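PDB 1NPE: nidogen from Mus musculus, which probably links laminin to collagen IV in basement membranes, its YWTD beta-propeller domain probably being the laminin-binding part. Local coordinates for residues Arg102-Lys107 with Thr111-Leu116; Gly126-Pro131 with Asn135-Asp140; Phe117-Val122 with Thr156-Leu161; Ala42-Asp47 with Leu89-Phe94. One frame throughout, in Å; residues are numbered along the deposited sequence.

Interaction 1. Residues Arg102-Lys107 with Thr111-Leu116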
loop_
_atom_site.group_PDB
_atom_site.type_symbol
_atom_site.label_atom_id
_atom_site.label_comp_id
_atom_site.label_asym_id
_atom_site.label_seq_id
_atom_site.Cartn_x
_atom_site.Cartn_y
_atom_site.Cartn_z
ATOM N N ARG A 102 8.777 -6.254 -4.516
ATOM C CA ARG A 102 9.776 -6.900 -3.699
ATOM C C ARG A 102 9.734 -6.588 -2.219
ATOM O O ARG A 102 8.914 -5.789 -1.743
ATOM C CB ARG A 102 11.171 -6.636 -4.269
ATOM C CG ARG A 102 11.564 -5.189 -4.392
ATOM C CD ARG A 102 12.706 -5.058 -5.375
ATOM N NE ARG A 102 13.536 -3.903 -5.073
ATOM C CZ ARG A 102 14.202 -3.194 -5.976
ATOM N NH1 ARG A 102 14.140 -3.518 -7.260
ATOM N NH2 ARG A 102 14.933 -2.158 -5.586
ATOM N N ILE A 103 10.541 -7.349 -1.490
ATOM C CA ILE A 103 10.694 -7.196 -0.060
ATOM C C ILE A 103 12.190 -7.034 0.141
ATOM O O ILE A 103 12.979 -7.890 -0.252
ATOM C CB ILE A 103 10.168 -8.427 0.716
ATOM C CG1 ILE A 103 8.642 -8.508 0.595
ATOM C CG2 ILE A 103 10.571 -8.340 2.187
ATOM C CD1 ILE A 103 8.051 -9.770 1.142
ATOM N N GLU A 104 12.583 -5.882 0.661
ATOM C CA GLU A 104 13.989 -5.618 0.897
ATOM C C GLU A 104 14.310 -5.541 2.381
ATOM O O GLU A 104 13.430 -5.365 3.223
ATOM C CB GLU A 104 14.413 -4.321 0.208
ATOM C CG GLU A 104 14.147 -4.294 -1.299
ATOM C CD GLU A 104 14.912 -3.190 -1.997
ATOM O OE1 GLU A 104 16.133 -3.100 -1.791
ATOM O OE2 GLU A 104 14.299 -2.410 -2.747
ATOM N N VAL A 105 15.582 -5.723 2.690
ATOM C CA VAL A 105 16.059 -5.654 4.053
ATOM C C VAL A 105 17.287 -4.750 4.003
ATOM O O VAL A 105 17.971 -4.688 2.977
ATOM C CB VAL A 105 16.397 -7.066 4.603
ATOM C CG1 VAL A 105 17.444 -7.761 3.728
ATOM C CG2 VAL A 105 16.868 -6.972 6.043
ATOM N N ALA A 106 17.508 -3.981 5.065
ATOM C CA ALA A 106 18.652 -3.070 5.128
ATOM C C ALA A 106 18.966 -2.697 6.572
ATOM O O ALA A 106 18.188 -2.995 7.475
ATOM C CB ALA A 106 18.361 -1.808 4.313
ATOM N N LYS A 107 20.114 -2.059 6.786
ATOM C CA LYS A 107 20.509 -1.625 8.124
ATOM C C LYS A 107 19.580 -0.506 8.585
ATOM O O LYS A 107 18.917 0.125 7.762
ATOM C CB LYS A 107 21.952 -1.118 8.115
ATOM C CG LYS A 107 22.983 -2.207 7.880
ATOM C CD LYS A 107 24.395 -1.643 7.809
ATOM C CE LYS A 107 24.831 -0.997 9.115
ATOM N NZ LYS A 107 26.278 -0.631 9.075
ATOM N N THR A 111 21.551 1.651 4.911
ATOM C CA THR A 111 22.648 1.149 4.079
ATOM C C THR A 111 22.646 -0.370 3.946
ATOM O O THR A 111 21.960 -1.072 4.688
ATOM C CB THR A 111 24.042 1.590 4.595
ATOM O OG1 THR A 111 24.283 1.031 5.891
ATOM C CG2 THR A 111 24.137 3.109 4.660
ATOM N N GLN A 112 23.428 -0.854 2.984
ATOM C CA GLN A 112 23.579 -2.276 2.694
ATOM C C GLN A 112 22.284 -2.988 2.339
ATOM O O GLN A 112 21.971 -4.051 2.879
ATOM C CB GLN A 112 24.305 -2.991 3.837
ATOM C CG GLN A 112 25.797 -2.695 3.878
ATOM C CD GLN A 112 26.501 -3.391 5.026
ATOM O OE1 GLN A 112 26.819 -2.769 6.040
ATOM N NE2 GLN A 112 26.749 -4.687 4.872
ATOM N N ARG A 113 21.544 -2.387 1.414
ATOM C CA ARG A 113 20.287 -2.940 0.936
ATOM C C ARG A 113 20.474 -4.303 0.294
ATOM O O ARG A 113 21.475 -4.553 -0.376
ATOM C CB ARG A 113 19.674 -2.033 -0.130
ATOM C CG ARG A 113 18.876 -0.880 0.392
ATOM C CD ARG A 113 17.640 -0.748 -0.456
ATOM N NE ARG A 113 17.638 0.493 -1.201
ATOM C CZ ARG A 113 16.802 0.770 -2.193
ATOM N NH1 ARG A 113 15.894 -0.107 -2.583
ATOM N NH2 ARG A 113 16.857 1.962 -2.763
ATOM N N ARG A 114 19.470 -5.153 0.460
ATOM C CA ARG A 114 19.461 -6.484 -0.121
ATOM C C ARG A 114 18.019 -6.823 -0.455
ATOM O O ARG A 114 17.122 -6.597 0.355
ATOM C CB ARG A 114 20.018 -7.535 0.854
ATOM C CG ARG A 114 19.648 -8.970 0.472
ATOM C CD ARG A 114 20.382 -10.036 1.275
ATOM N NE ARG A 114 19.822 -11.363 1.013
ATOM C CZ ARG A 114 20.003 -12.429 1.787
ATOM N NH1 ARG A 114 20.751 -12.339 2.881
ATOM N NH2 ARG A 114 19.375 -13.569 1.512
ATOM N N VAL A 115 17.796 -7.319 -1.665
ATOM C CA VAL A 115 16.466 -7.720 -2.081
ATOM C C VAL A 115 16.268 -9.122 -1.528
ATOM O O VAL A 115 16.871 -10.084 -2.009
ATOM C CB VAL A 115 16.324 -7.722 -3.627
ATOM C CG1 VAL A 115 14.957 -8.248 -4.037
ATOM C CG2 VAL A 115 16.522 -6.308 -4.175
ATOM N N LEU A 116 15.458 -9.223 -0.480
ATOM C CA LEU A 116 15.184 -10.504 0.158
ATOM C C LEU A 116 14.339 -11.399 -0.748
ATOM O O LEU A 116 14.657 -12.568 -0.932
ATOM C CB LEU A 116 14.494 -10.283 1.509
ATOM C CG LEU A 116 14.699 -11.362 2.577
ATOM C CD1 LEU A 116 16.195 -11.566 2.832
ATOM C CD2 LEU A 116 13.986 -10.962 3.864
#

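Interaction 2. Residues Gly126-Pro131 with Asn135-Asp140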
loop_
_atom_site.group_PDB
_atom_site.type_symbol
_atom_site.label_atom_id
_atom_site.label_comp_id
_atom_site.label_asym_id
_atom_site.label_seq_id
_atom_site.Cartn_x
_atom_site.Cartn_y
_atom_site.Cartn_z
ATOM N N GLY A 126 1.253 -5.483 4.036
ATOM C CA GLY A 126 1.549 -5.685 5.440
ATOM C C GLY A 126 2.768 -6.562 5.651
ATOM O O GLY A 126 2.994 -7.513 4.908
ATOM N N ILE A 127 3.577 -6.219 6.645
ATOM C CA ILE A 127 4.766 -7.003 6.969
ATOM C C ILE A 127 5.175 -6.790 8.429
ATOM O O ILE A 127 5.165 -5.669 8.935
ATOM C CB ILE A 127 5.952 -6.704 6.017
ATOM C CG1 ILE A 127 7.099 -7.681 6.290
ATOM C CG2 ILE A 127 6.444 -5.279 6.196
ATOM C CD1 ILE A 127 8.261 -7.552 5.321
ATOM N N VAL A 128 5.463 -7.888 9.117
ATOM C CA VAL A 128 5.864 -7.841 10.523
ATOM C C VAL A 128 6.965 -8.852 10.812
ATOM O O VAL A 128 7.146 -9.823 10.072
ATOM C CB VAL A 128 4.681 -8.159 11.480
ATOM C CG1 VAL A 128 3.644 -7.048 11.444
ATOM C CG2 VAL A 128 4.041 -9.501 11.111
ATOM N N THR A 129 7.675 -8.626 11.911
ATOM C CA THR A 129 8.743 -9.514 12.339
ATOM C C THR A 129 8.456 -10.055 13.731
ATOM O O THR A 129 7.608 -9.538 14.455
ATOM C CB THR A 129 10.091 -8.782 12.472
ATOM O OG1 THR A 129 9.909 -7.605 13.266
ATOM C CG2 THR A 129 10.685 -8.435 11.125
ATOM N N ASP A 130 9.202 -11.095 14.083
ATOM C CA ASP A 130 9.171 -11.734 15.397
ATOM C C ASP A 130 10.664 -12.005 15.586
ATOM O O ASP A 130 11.128 -13.131 15.444
ATOM C CB ASP A 130 8.381 -13.049 15.365
ATOM C CG ASP A 130 8.321 -13.734 16.734
ATOM O OD1 ASP A 130 8.617 -13.087 17.763
ATOM O OD2 ASP A 130 7.965 -14.926 16.777
ATOM N N PRO A 131 11.442 -10.944 15.850
ATOM C CA PRO A 131 12.893 -11.013 16.043
ATOM C C PRO A 131 13.424 -12.105 16.948
ATOM O O PRO A 131 14.452 -12.709 16.639
ATOM C CB PRO A 131 13.231 -9.623 16.566
ATOM C CG PRO A 131 12.207 -8.759 15.858
ATOM C CD PRO A 131 10.958 -9.569 16.068
ATOM N N ASN A 135 11.376 -14.985 12.641
ATOM C CA ASN A 135 10.388 -15.123 11.573
ATOM C C ASN A 135 9.845 -13.824 10.979
ATOM O O ASN A 135 9.658 -12.826 11.676
ATOM C CB ASN A 135 9.244 -16.014 12.031
ATOM C CG ASN A 135 9.672 -17.451 12.201
ATOM O OD1 ASN A 135 10.257 -18.054 11.293
ATOM N ND2 ASN A 135 9.388 -18.012 13.367
ATOM N N LEU A 136 9.564 -13.878 9.679
ATOM C CA LEU A 136 9.036 -12.758 8.910
ATOM C C LEU A 136 7.680 -13.168 8.338
ATOM O O LEU A 136 7.519 -14.297 7.872
ATOM C CB LEU A 136 10.003 -12.439 7.763
ATOM C CG LEU A 136 9.759 -11.208 6.891
ATOM C CD1 LEU A 136 9.787 -9.936 7.736
ATOM C CD2 LEU A 136 10.821 -11.141 5.817
ATOM N N TYR A 137 6.714 -12.249 8.367
ATOM C CA TYR A 137 5.365 -12.506 7.853
ATOM C C TYR A 137 4.867 -11.322 7.010
ATOM O O TYR A 137 5.093 -10.163 7.361
ATOM C CB TYR A 137 4.376 -12.712 9.013
ATOM C CG TYR A 137 4.784 -13.756 10.042
ATOM C CD1 TYR A 137 5.487 -13.393 11.192
ATOM C CD2 TYR A 137 4.442 -15.100 9.876
ATOM C CE1 TYR A 137 5.837 -14.343 12.152
ATOM C CE2 TYR A 137 4.786 -16.053 10.823
ATOM C CZ TYR A 137 5.485 -15.670 11.959
ATOM O OH TYR A 137 5.840 -16.620 12.893
ATOM N N TRP A 138 4.152 -11.602 5.927
ATOM C CA TRP A 138 3.630 -10.515 5.098
ATOM C C TRP A 138 2.362 -10.881 4.356
ATOM O O TRP A 138 2.014 -12.061 4.249
ATOM C CB TRP A 138 4.684 -10.032 4.098
ATOM C CG TRP A 138 5.048 -11.027 3.030
ATOM C CD1 TRP A 138 4.474 -11.152 1.790
ATOM C CD2 TRP A 138 6.113 -11.983 3.076
ATOM N NE1 TRP A 138 5.125 -12.119 1.064
ATOM C CE2 TRP A 138 6.136 -12.643 1.827
ATOM C CE3 TRP A 138 7.058 -12.340 4.047
ATOM C CZ2 TRP A 138 7.074 -13.644 1.522
ATOM C CZ3 TRP A 138 7.986 -13.333 3.745
ATOM C CH2 TRP A 138 7.986 -13.973 2.492
ATOM N N THR A 139 1.656 -9.858 3.878
ATOM C CA THR A 139 0.434 -10.065 3.108
ATOM C C THR A 139 0.677 -9.584 1.686
ATOM O O THR A 139 1.545 -8.743 1.442
ATOM C CB THR A 139 -0.776 -9.264 3.656
ATOM O OG1 THR A 139 -0.608 -7.871 3.366
ATOM C CG2 THR A 139 -0.921 -9.450 5.147
ATOM N N ASP A 140 -0.065 -10.159 0.751
ATOM C CA ASP A 140 0.008 -9.771 -0.650
ATOM C C ASP A 140 -1.453 -9.777 -1.064
ATOM O O ASP A 140 -2.064 -10.834 -1.188
ATOM C CB ASP A 140 0.817 -10.784 -1.475
ATOM C CG ASP A 140 1.009 -10.348 -2.937
ATOM O OD1 ASP A 140 0.169 -9.606 -3.483
ATOM O OD2 ASP A 140 2.002 -10.770 -3.558
HETATM O O HOH W 1 7.143 -16.668 15.052
#

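Interaction 3. Residues Phe117-Val122 with Thr156-Leu161. With CD (cadmium ion), chain C.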
loop_
_atom_site.group_PDB
_atom_site.type_symbol
_atom_site.label_atom_id
_atom_site.label_comp_id
_atom_site.label_asym_id
_atom_site.label_seq_id
_atom_site.Cartn_x
_atom_site.Cartn_y
_atom_site.Cartn_z
ATOM N N PHE A 117 13.278 -10.838 -1.325
ATOM C CA PHE A 117 12.398 -11.584 -2.223
ATOM C C PHE A 117 11.919 -10.661 -3.336
ATOM O O PHE A 117 11.678 -9.481 -3.100
ATOM C CB PHE A 117 11.160 -12.112 -1.480
ATOM C CG PHE A 117 11.472 -13.015 -0.319
ATOM C CD1 PHE A 117 11.974 -14.295 -0.529
ATOM C CD2 PHE A 117 11.241 -12.589 0.988
ATOM C CE1 PHE A 117 12.244 -15.143 0.547
ATOM C CE2 PHE A 117 11.508 -13.429 2.076
ATOM C CZ PHE A 117 12.011 -14.711 1.853
ATOM N N ASP A 118 11.733 -11.199 -4.536
ATOM C CA ASP A 118 11.260 -10.373 -5.644
ATOM C C ASP A 118 10.516 -11.136 -6.730
ATOM O O ASP A 118 10.414 -10.674 -7.868
ATOM C CB ASP A 118 12.404 -9.552 -6.253
ATOM C CG ASP A 118 13.448 -10.408 -6.934
ATOM O OD1 ASP A 118 13.439 -11.647 -6.743
ATOM O OD2 ASP A 118 14.273 -9.832 -7.672
ATOM N N THR A 119 10.031 -12.319 -6.380
ATOM C CA THR A 119 9.260 -13.145 -7.295
ATOM C C THR A 119 8.010 -13.533 -6.522
ATOM O O THR A 119 8.034 -13.562 -5.296
ATOM C CB THR A 119 10.037 -14.415 -7.742
ATOM O OG1 THR A 119 10.469 -15.158 -6.594
ATOM C CG2 THR A 119 11.246 -14.035 -8.584
ATOM N N GLY A 120 6.910 -13.773 -7.231
ATOM C CA GLY A 120 5.665 -14.137 -6.575
ATOM C C GLY A 120 5.038 -13.000 -5.766
ATOM O O GLY A 120 4.183 -13.237 -4.909
ATOM N N LEU A 121 5.498 -11.775 -5.998
ATOM C CA LEU A 121 4.969 -10.609 -5.293
ATOM C C LEU A 121 4.297 -9.691 -6.293
ATOM O O LEU A 121 4.903 -9.291 -7.275
ATOM C CB LEU A 121 6.082 -9.845 -4.573
ATOM C CG LEU A 121 6.829 -10.591 -3.463
ATOM C CD1 LEU A 121 7.991 -9.746 -2.979
ATOM C CD2 LEU A 121 5.886 -10.932 -2.315
ATOM N N VAL A 122 3.039 -9.368 -6.037
ATOM C CA VAL A 122 2.271 -8.497 -6.915
ATOM C C VAL A 122 1.817 -7.257 -6.144
ATOM O O VAL A 122 2.017 -6.134 -6.592
ATOM C CB VAL A 122 1.059 -9.256 -7.509
ATOM C CG1 VAL A 122 0.127 -8.302 -8.283
ATOM C CG2 VAL A 122 1.563 -10.369 -8.433
ATOM N N THR A 156 15.455 -17.597 4.140
ATOM C CA THR A 156 15.188 -18.994 3.819
ATOM C C THR A 156 13.787 -19.394 4.277
ATOM O O THR A 156 13.076 -18.613 4.920
ATOM C CB THR A 156 16.206 -19.969 4.497
ATOM O OG1 THR A 156 15.979 -20.010 5.914
ATOM C CG2 THR A 156 17.648 -19.534 4.222
ATOM N N ASN A 157 13.391 -20.602 3.887
ATOM C CA ASN A 157 12.115 -21.184 4.276
ATOM C C ASN A 157 10.844 -20.382 3.977
ATOM O O ASN A 157 9.950 -20.279 4.820
ATOM C CB ASN A 157 12.178 -21.570 5.756
ATOM C CG ASN A 157 13.247 -22.614 6.037
ATOM O OD1 ASN A 157 14.416 -22.285 6.238
ATOM N ND2 ASN A 157 12.850 -23.882 6.030
ATOM N N ARG A 158 10.767 -19.821 2.775
ATOM C CA ARG A 158 9.589 -19.070 2.374
ATOM C C ARG A 158 8.454 -20.056 2.102
ATOM O O ARG A 158 8.674 -21.121 1.522
ATOM C CB ARG A 158 9.870 -18.253 1.115
ATOM C CG ARG A 158 8.662 -17.483 0.621
ATOM C CD ARG A 158 8.975 -16.670 -0.613
ATOM N NE ARG A 158 7.795 -15.957 -1.085
ATOM C CZ ARG A 158 7.746 -15.231 -2.197
ATOM N NH1 ARG A 158 8.819 -15.113 -2.970
ATOM N NH2 ARG A 158 6.618 -14.617 -2.533
ATOM N N ARG A 159 7.249 -19.710 2.547
ATOM C CA ARG A 159 6.087 -20.569 2.328
ATOM C C ARG A 159 4.786 -19.815 2.557
ATOM O O ARG A 159 4.745 -18.826 3.288
ATOM C CB ARG A 159 6.143 -21.803 3.239
ATOM C CG ARG A 159 6.114 -21.465 4.714
ATOM C CD ARG A 159 6.434 -22.661 5.583
ATOM N NE ARG A 159 6.364 -22.304 6.998
ATOM C CZ ARG A 159 5.340 -22.591 7.800
ATOM N NH1 ARG A 159 4.285 -23.252 7.334
ATOM N NH2 ARG A 159 5.365 -22.201 9.065
ATOM N N ILE A 160 3.728 -20.293 1.913
ATOM C CA ILE A 160 2.408 -19.700 2.036
ATOM C C ILE A 160 1.752 -20.257 3.293
ATOM O O ILE A 160 1.762 -21.463 3.522
ATOM C CB ILE A 160 1.541 -20.017 0.803
ATOM C CG1 ILE A 160 2.240 -19.509 -0.459
ATOM C CG2 ILE A 160 0.180 -19.366 0.938
ATOM C CD1 ILE A 160 1.498 -19.801 -1.754
ATOM N N LEU A 161 1.213 -19.361 4.113
ATOM C CA LEU A 161 0.554 -19.727 5.360
ATOM C C LEU A 161 -0.966 -19.841 5.174
ATOM O O LEU A 161 -1.593 -20.753 5.700
ATOM C CB LEU A 161 0.892 -18.676 6.421
ATOM C CG LEU A 161 1.352 -19.105 7.820
ATOM C CD1 LEU A 161 2.355 -20.254 7.770
ATOM C CD2 LEU A 161 1.959 -17.900 8.514
HETATM CD CD CD C . 3.060 -4.819 -8.192
HETATM O O HOH W 2 2.509 -6.444 -9.980
HETATM O O HOH W 3 0.705 -3.672 -7.982
HETATM O O HOH W 4 3.808 -2.991 -9.999
#

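Interaction 4. Residues Ala42-Asp47 with Leu89-Phe94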
loop_
_atom_site.group_PDB
_atom_site.type_symbol
_atom_site.label_atom_id
_atom_site.label_comp_id
_atom_site.label_asym_id
_atom_site.label_seq_id
_atom_site.Cartn_x
_atom_site.Cartn_y
_atom_site.Cartn_z
ATOM N N ALA A 42 6.448 1.635 11.875
ATOM C CA ALA A 42 7.058 0.609 12.721
ATOM C C ALA A 42 7.759 1.313 13.880
ATOM O O ALA A 42 8.031 2.517 13.814
ATOM C CB ALA A 42 8.047 -0.251 11.925
ATOM N N PHE A 43 8.067 0.568 14.933
ATOM C CA PHE A 43 8.710 1.168 16.087
ATOM C C PHE A 43 9.848 0.328 16.648
ATOM O O PHE A 43 9.680 -0.865 16.910
ATOM C CB PHE A 43 7.663 1.409 17.171
ATOM C CG PHE A 43 8.185 2.143 18.369
ATOM C CD1 PHE A 43 8.438 3.506 18.305
ATOM C CD2 PHE A 43 8.387 1.477 19.569
ATOM C CE1 PHE A 43 8.882 4.194 19.417
ATOM C CE2 PHE A 43 8.830 2.154 20.691
ATOM C CZ PHE A 43 9.077 3.518 20.617
ATOM N N ASP A 44 11.006 0.961 16.817
ATOM C CA ASP A 44 12.185 0.300 17.368
ATOM C C ASP A 44 12.184 0.485 18.884
ATOM O O ASP A 44 12.475 1.568 19.379
ATOM C CB ASP A 44 13.458 0.889 16.751
ATOM C CG ASP A 44 14.719 0.481 17.493
ATOM O OD1 ASP A 44 14.764 -0.634 18.070
ATOM O OD2 ASP A 44 15.671 1.287 17.491
ATOM N N CYS A 45 11.908 -0.596 19.608
ATOM C CA CYS A 45 11.835 -0.565 21.066
ATOM C C CYS A 45 13.119 -0.279 21.842
ATOM O O CYS A 45 13.044 0.164 22.988
ATOM C CB CYS A 45 11.193 -1.848 21.600
ATOM S SG CYS A 45 12.103 -3.374 21.202
ATOM N N VAL A 46 14.288 -0.531 21.253
ATOM C CA VAL A 46 15.531 -0.276 21.979
ATOM C C VAL A 46 15.942 1.196 21.994
ATOM O O VAL A 46 16.344 1.707 23.035
ATOM C CB VAL A 46 16.715 -1.164 21.496
ATOM C CG1 VAL A 46 16.237 -2.578 21.180
ATOM C CG2 VAL A 46 17.418 -0.542 20.316
ATOM N N ASP A 47 15.824 1.880 20.858
ATOM C CA ASP A 47 16.192 3.295 20.774
ATOM C C ASP A 47 14.988 4.233 20.787
ATOM O O ASP A 47 15.151 5.455 20.801
ATOM C CB ASP A 47 17.049 3.570 19.529
ATOM C CG ASP A 47 18.479 3.049 19.661
ATOM O OD1 ASP A 47 18.978 2.935 20.805
ATOM O OD2 ASP A 47 19.108 2.768 18.616
ATOM N N LEU A 89 16.910 -6.570 17.310
ATOM C CA LEU A 89 18.092 -7.277 17.806
ATOM C C LEU A 89 19.242 -7.159 16.816
ATOM O O LEU A 89 20.318 -6.666 17.162
ATOM C CB LEU A 89 17.772 -8.748 18.062
ATOM C CG LEU A 89 16.746 -8.979 19.174
ATOM C CD1 LEU A 89 16.388 -10.452 19.252
ATOM C CD2 LEU A 89 17.296 -8.461 20.516
ATOM N N GLY A 90 18.989 -7.583 15.578
ATOM C CA GLY A 90 19.992 -7.522 14.527
ATOM C C GLY A 90 20.207 -6.128 13.966
ATOM O O GLY A 90 21.155 -5.905 13.210
ATOM N N ARG A 91 19.325 -5.194 14.325
ATOM C CA ARG A 91 19.407 -3.798 13.879
ATOM C C ARG A 91 19.141 -3.611 12.380
ATOM O O ARG A 91 19.931 -2.974 11.682
ATOM C CB ARG A 91 20.782 -3.200 14.223
ATOM C CG ARG A 91 21.178 -3.239 15.695
ATOM C CD ARG A 91 20.549 -2.103 16.493
ATOM N NE ARG A 91 19.180 -2.402 16.892
ATOM C CZ ARG A 91 18.288 -1.491 17.268
ATOM N NH1 ARG A 91 18.600 -0.198 17.300
ATOM N NH2 ARG A 91 17.078 -1.882 17.629
ATOM N N THR A 92 18.041 -4.170 11.880
ATOM C CA THR A 92 17.707 -4.031 10.463
ATOM C C THR A 92 16.229 -3.747 10.218
ATOM O O THR A 92 15.393 -3.942 11.096
ATOM C CB THR A 92 18.102 -5.288 9.655
ATOM O OG1 THR A 92 17.468 -6.445 10.213
ATOM C CG2 THR A 92 19.602 -5.478 9.653
ATOM N N ILE A 93 15.923 -3.260 9.020
ATOM C CA ILE A 93 14.552 -2.966 8.625
ATOM C C ILE A 93 14.155 -3.867 7.452
ATOM O O ILE A 93 15.018 -4.406 6.750
ATOM C CB ILE A 93 14.379 -1.485 8.193
ATOM C CG1 ILE A 93 15.191 -1.185 6.932
ATOM C CG2 ILE A 93 14.834 -0.556 9.299
ATOM C CD1 ILE A 93 14.922 0.193 6.356
ATOM N N PHE A 94 12.851 -4.059 7.279
ATOM C CA PHE A 94 12.298 -4.863 6.193
ATOM C C PHE A 94 11.135 -4.051 5.636
ATOM O O PHE A 94 10.457 -3.356 6.390
ATOM C CB PHE A 94 11.713 -6.187 6.706
ATOM C CG PHE A 94 12.726 -7.147 7.268
ATOM C CD1 PHE A 94 13.157 -8.237 6.518
ATOM C CD2 PHE A 94 13.194 -7.006 8.573
ATOM C CE1 PHE A 94 14.037 -9.181 7.063
ATOM C CE2 PHE A 94 14.070 -7.942 9.126
ATOM C CZ PHE A 94 14.491 -9.034 8.367
#

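Interaction 1. Residues Arg102-Lys107 with Thr111-Leu116
Val115 sets CG2 over one face of the Arg102 guanidinium, near its rim and 3.9 Å from Arg102 NE. At the edge of that group, in its plane, lie Glu104 OE2 and Arg113 NH1. Arg102 NE and NH2 grip Glu104 OE2 side-on, each at 2.9 Å, both from the same face of the carboxylate. From just before the facing strand, Arg113 NH1 reaches Glu104 OE1 on its syn side at 3.1 Å, in a fairly straight bond (158°). The 2.8 Å approach of Arg113 NH1 to Glu104 OE2 is bent and weak. Bends at chi2 (-138°) and chi3 (-115°) curl the Arg113 chain back to this carboxylate. One buried glutamate gathers two arginines, and Arg102 has a second carboxylate partner in Asp77. A glutamine in place of Glu104 would probably leave both guanidinium groups without the charge between them and freer to turn.

The backbones pair as an antiparallel hairpin. Val105 N binds Arg114 O at 2.9 Å, and Arg114 N answers to Val105 O at 3.0 Å. Val105 CG1 packs on Arg114 CB and Leu116 CD1. Lys107 N to Thr111 O, 3.0 Å, ties the pair near the turn.

Strand 114-117 is an edge strand of its four-stranded propeller blade, and strand 102-107 lies between it and strand 92-97. Glu104 and Arg113 touch Trp95, while Ile103 and Leu116 face strand 135-140 of the next blade.

Interaction 2. Residues Gly126-Pro131 with Asn135-Asp140
Ile127 and Leu136 meet by their CD1 methyls, 3.7 Å apart, in the tight part of this antiparallel hairpin. Leu136 CD1 also meets Thr129 CG2 at 3.8 Å, and Ile127 CG1 packs on Trp138 CB. Leu136 CG is anti to the backbone N (chi1 -174°), which carries CD1 across to the facing strand. Phe94 covers this apolar face. Backbone bonds hold the middle, such as Val128 N to Tyr137 O at 2.9 Å.

The end near the turn is looser. Asn135 N reaches Asp130 O only weakly, at 3.4 Å, and a water joins Asp130 OD2, Asn135 ND2 and Tyr137 OH. Arg133 salt-bridges Asp130 OD1. At the other end Thr139 OG1 accepts from Gly126 N at 3.1 Å and is also bonded to Pro169 O. A valine in place of Thr139 would probably leave Gly126 N and Pro169 O without this shared partner.

The chemistry is divided: methyl contacts close the face toward Phe94, while a water and a hydroxyl serve polar atoms at the two ends.

Interaction 3. Residues Phe117-Val122 with Thr156-Leu161
Arg158 points its guanidinium end-on at the backbone carbonyl of Thr119. Arg158 NH1 lies 2.9 Å from Thr119 O in a nearly straight bond (160°), and Arg158 NH2 is 3.3 Å from the same Thr119 O. That oxygen lies in the guanidinium plane. NH2 comes in the plane of the carbonyl, whereas NH1 is tilted from it. Behind the charged end, Arg158 CD sits 4.2 Å from the centroid of the Phe117 ring, an off-centre CH-pi contact. Leu121 CD2 touches Arg158 NH2 at 3.8 Å.

The arginine reaches this far because its chain is fully extended, with CG anti to the backbone N (chi1 178°). Glu149 forms a salt bridge with NH2 and so helps fix the rotation of the group. Gly120 has a positive phi, and a CB there would crowd NH2. Lys147 binds Gly120 O, and Asp140 binds Val122 N. Val122 O in turn binds the cadmium ion at 2.3 Å. Three waters, Ser98 O and Asp101 OD1 complete that site.

The contact joins two neighbouring blades of the propeller. The loop 117-122 leads from strand 114-117, an edge strand of one sheet, to strand 124-130, the first of the next. Arg158 comes from just before strand 159-162, at the far edge of that next sheet. Trp138, on strand 135-140, touches Phe117, Leu121 and Arg158.

Interaction 4. Residues Ala42-Asp47 with Leu89-Phe94
Asp44 and Arg91 face each other with their backbones well apart, CA to CA 9.0 Å, and Arg91 takes a positive phi (68°) in a G1 beta bulge with Thr92 opposite Asp87. The long arginine side chain spans the gap. Bends at chi2 (-81°) and chi3 (82°) turn its guanidinium to the aspartate, which it grips end-on. Arg91 NH2 binds Asp44 OD1 at 2.7 Å, and Arg91 NH1 binds Asp44 OD2 at 3.3 Å. NH2 meets OD1 from above the carboxylate plane. Val46 N reaches Asp44 OD1 from the opposite face, at 3.2 Å, closing an Asx turn. The buried carboxylate is thus held from both faces. Asp47 N adds a weak bond to Asp44 OD2.

Asp47 OD2 makes a second salt bridge, 3.3 Å from Arg91 NH1, with its carboxylate turned almost at right angles to the guanidinium. Two aspartates therefore share one arginine. Val46 CG2 lies over a face of the guanidinium. His88 O also accepts from Arg91 NH2.

The contact ties two adjacent four-stranded sheets of the propeller. Asp44 ends strand 36-44 of one sheet, and residues 45-47 follow it; Arg91 lies just before strand 92-97 of the next. Leu86, on strand 81-87 of that second sheet, packs against Asp44. Cys45, inside this turn, is joined by a disulfide to Cys263 near the chain end.

The four contacts follow neighbouring blades of one propeller. Interaction 4 joins the sheet of strand 36-44 to the sheet that holds interaction 1. Those two share strand pairing, with Ile93 N 2.8 Å from Ala106 O. Interaction 2 opens the next sheet, and its Trp138 CD2 lies 3.5 Å from Ile103 CD1 of interaction 1. Interaction 3 bridges these last two sheets, and interaction 2 is nested inside the loop it closes. Asp140 OD2, 3.0 Å from Val122 N, connects interaction 2 to one of the cadmium ligands. The nearest side-chain atom of Arg102 is about 9 Å from that ion. Interactions 3 and 4 do not touch; their centres are about 22 Å apart.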